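Local coordinates for cytochrome c7 (Geobacter sulfurreducens, PDB 3H34), which probably transfers electrons in Fe(III) respiration, carrying them on three covalently bound hemes in a single small chain, at residues Thr14-His17 / Lys18-Ser21. Residues are numbered along the deposited sequence; the frame is centred on the assembly and turned at random.
Sequences TFTH and KRHS. With HEM (protoporphyrin IX containing Fe), chain C.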
loop_
_atom_site.group_PDB
_atom_site.type_symbol
_atom_site.label_atom_id
_atom_site.label_comp_id
_atom_site.label_asym_id
_atom_site.label_seq_id
_atom_site.Cartn_x
_atom_site.Cartn_y
_atom_site.Cartn_z
ATOM N N THR A 14 -4.265 -6.824 -2.997
ATOM C CA THR A 14 -3.070 -7.659 -2.968
ATOM C C THR A 14 -1.872 -6.728 -3.007
ATOM O O THR A 14 -1.656 -6.019 -3.994
ATOM C CB THR A 14 -3.027 -8.618 -4.167
ATOM O OG1 THR A 14 -4.146 -9.510 -4.095
ATOM C CG2 THR A 14 -1.739 -9.430 -4.155
ATOM N N PHE A 15 -1.095 -6.739 -1.928
ATOM C CA PHE A 15 0.058 -5.859 -1.796
ATOM C C PHE A 15 1.412 -6.554 -1.894
ATOM O O PHE A 15 1.779 -7.371 -1.044
ATOM C CB PHE A 15 -0.060 -5.091 -0.471
ATOM C CG PHE A 15 1.115 -4.204 -0.161
ATOM C CD1 PHE A 15 1.576 -3.273 -1.085
ATOM C CD2 PHE A 15 1.746 -4.288 1.072
ATOM C CE1 PHE A 15 2.653 -2.435 -0.775
ATOM C CE2 PHE A 15 2.818 -3.458 1.388
ATOM C CZ PHE A 15 3.272 -2.532 0.463
ATOM N N THR A 16 2.153 -6.210 -2.943
ATOM C CA THR A 16 3.474 -6.777 -3.174
ATOM C C THR A 16 4.492 -6.029 -2.314
ATOM O O THR A 16 5.276 -5.218 -2.804
ATOM C CB THR A 16 3.850 -6.682 -4.663
ATOM O OG1 THR A 16 3.713 -5.327 -5.104
ATOM C CG2 THR A 16 2.932 -7.574 -5.496
ATOM N N HIS A 17 4.452 -6.327 -1.019
ATOM C CA HIS A 17 5.310 -5.721 -0.010
ATOM C C HIS A 17 6.799 -5.732 -0.362
ATOM O O HIS A 17 7.442 -4.681 -0.403
ATOM C CB HIS A 17 5.083 -6.445 1.322
ATOM C CG HIS A 17 5.823 -5.851 2.478
ATOM N ND1 HIS A 17 6.549 -6.591 3.387
ATOM C CD2 HIS A 17 5.901 -4.566 2.907
ATOM C CE1 HIS A 17 7.032 -5.751 4.315
ATOM N NE2 HIS A 17 6.665 -4.508 4.069
ATOM N N LYS A 18 7.342 -6.920 -0.611
ATOM C CA LYS A 18 8.754 -7.061 -0.945
ATOM C C LYS A 18 9.076 -6.374 -2.270
ATOM O O LYS A 18 10.042 -5.617 -2.365
ATOM C CB LYS A 18 9.133 -8.547 -1.019
ATOM C CG LYS A 18 10.606 -8.817 -1.324
ATOM C CD LYS A 18 11.515 -8.227 -0.254
ATOM C CE LYS A 18 12.967 -8.640 -0.458
ATOM N NZ LYS A 18 13.486 -8.251 -1.797
ATOM N N ARG A 19 8.260 -6.629 -3.288
ATOM C CA ARG A 19 8.493 -6.021 -4.594
ATOM C C ARG A 19 8.565 -4.500 -4.492
ATOM O O ARG A 19 9.382 -3.864 -5.163
ATOM C CB ARG A 19 7.392 -6.424 -5.580
ATOM C CG ARG A 19 7.613 -5.891 -6.996
ATOM C CD ARG A 19 6.700 -6.575 -8.005
ATOM N NE ARG A 19 6.988 -6.159 -9.376
ATOM C CZ ARG A 19 6.550 -5.033 -9.931
ATOM N NH1 ARG A 19 5.791 -4.198 -9.237
ATOM N NH2 ARG A 19 6.873 -4.741 -11.185
ATOM N N HIS A 20 7.716 -3.912 -3.654
ATOM C CA HIS A 20 7.718 -2.460 -3.504
ATOM C C HIS A 20 9.052 -1.889 -3.038
ATOM O O HIS A 20 9.350 -0.729 -3.300
ATOM C CB HIS A 20 6.601 -2.011 -2.559
ATOM C CG HIS A 20 5.306 -1.732 -3.255
ATOM N ND1 HIS A 20 4.519 -2.695 -3.844
ATOM C CD2 HIS A 20 4.678 -0.552 -3.489
ATOM C CE1 HIS A 20 3.466 -2.078 -4.409
ATOM N NE2 HIS A 20 3.520 -0.774 -4.218
ATOM N N SER A 21 9.859 -2.691 -2.349
ATOM C CA SER A 21 11.155 -2.200 -1.898
ATOM C C SER A 21 12.119 -2.018 -3.063
ATOM O O SER A 21 13.196 -1.450 -2.902
ATOM C CB SER A 21 11.761 -3.140 -0.856
ATOM O OG SER A 21 11.174 -2.898 0.409
HETATM C CHA HEM C . 2.637 -0.615 -8.029
HETATM C CHB HEM C . -0.484 -1.413 -4.387
HETATM C CHC HEM C . 2.037 1.726 -1.664
HETATM C CHD HEM C . 4.810 2.875 -5.474
HETATM C C1A HEM C . 1.620 -1.160 -7.237
HETATM C C2A HEM C . 0.669 -2.165 -7.697
HETATM C C3A HEM C . -0.244 -2.311 -6.706
HETATM C C4A HEM C . 0.176 -1.480 -5.610
HETATM C CMA HEM C . -1.547 -3.094 -6.762
HETATM C CAA HEM C . 0.708 -2.960 -9.006
HETATM C CBA HEM C . 2.021 -3.711 -9.174
HETATM C CGA HEM C . 2.252 -4.730 -8.073
HETATM O O1A HEM C . 3.424 -5.070 -7.814
HETATM O O2A HEM C . 1.258 -5.197 -7.481
HETATM C C1B HEM C . -0.046 -0.631 -3.309
HETATM C C2B HEM C . -0.668 -0.597 -2.004
HETATM C C3B HEM C . 0.071 0.233 -1.240
HETATM C C4B HEM C . 1.141 0.742 -2.072
HETATM C CMB HEM C . -1.921 -1.345 -1.554
HETATM C CAB HEM C . -0.172 0.621 0.214
HETATM C CBB HEM C . -0.234 -0.534 1.201
HETATM C C1C HEM C . 2.975 2.339 -2.486
HETATM C C2C HEM C . 3.812 3.452 -2.064
HETATM C C3C HEM C . 4.588 3.799 -3.136
HETATM C C4C HEM C . 4.218 2.889 -4.212
HETATM C CMC HEM C . 3.764 4.157 -0.709
HETATM C CAC HEM C . 5.599 4.954 -3.276
HETATM C CBC HEM C . 6.333 5.461 -2.044
HETATM C C1D HEM C . 4.460 1.991 -6.492
HETATM C C2D HEM C . 5.075 1.976 -7.799
HETATM C C3D HEM C . 4.471 1.010 -8.512
HETATM C C4D HEM C . 3.478 0.408 -7.641
HETATM C CMD HEM C . 6.207 2.863 -8.294
HETATM C CAD HEM C . 4.772 0.608 -9.947
HETATM C CBD HEM C . 5.680 -0.612 -9.990
HETATM C CGD HEM C . 5.836 -1.169 -11.389
HETATM O O1D HEM C . 6.225 -0.404 -12.294
HETATM O O2D HEM C . 5.570 -2.372 -11.581
HETATM N NA HEM C . 1.322 -0.746 -5.947
HETATM N NB HEM C . 1.070 0.213 -3.347
HETATM N NC HEM C . 3.198 2.016 -3.817
HETATM N ND HEM C . 3.460 1.024 -6.407
HETATM FE FE HEM C . 2.269 0.637 -4.882
HETATM O O HOH W 1 9.444 -4.428 1.672
#
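A chi1 of 176° carries the F15 ring away from the backbone N, beside the carbonyl carbon, to the imidazole of H20, where chi2 of 68° turns ND1 toward T16. The rings form an edge-to-face pair, centroids 4.9 Å apart, in which CE1 of F15 stands over the H20 face, 3.6 Å from ND1. The methyl carbon CBB of the heme's thioether arm lies over one face of the phenyl, and CD1 of F15 rests 3.6 Å from heme C2B. Carbonyl O of T16 takes two bonds from H20: backbone N approaches nearly in line with C=O at 2.9 Å, while ND1, 2.8 Å from this O, sits well above the carbonyl plane. A weak bond from ND1 to T16 OG1 adds to the grip. Held so, the imidazole cannot easily rotate, and NE2 of H20 binds the heme iron at 2.0 Å; the bonds at ND1 probably also make the ring a stronger donor to iron. T16 OG1 donates to propionate O1A (2.7 Å), and the R19 guanidinium lies edge-on to the other propionate, NH2 2.7 Å from O2D. A leucine in place of F15 would probably lose the ring contact over H20 and leave the imidazole and the heme edge less firmly packed. H54 completes the coordination of this iron, whereas H17, its ND1 hydrogen-bonded to the backbone O of A1, ligates another heme with H31, so that one short turn serves two hemes. It joins strand 13-15, paired antiparallel with strand 4-6, to helix 17-20, and H17 packs on I4 of that neighbouring strand.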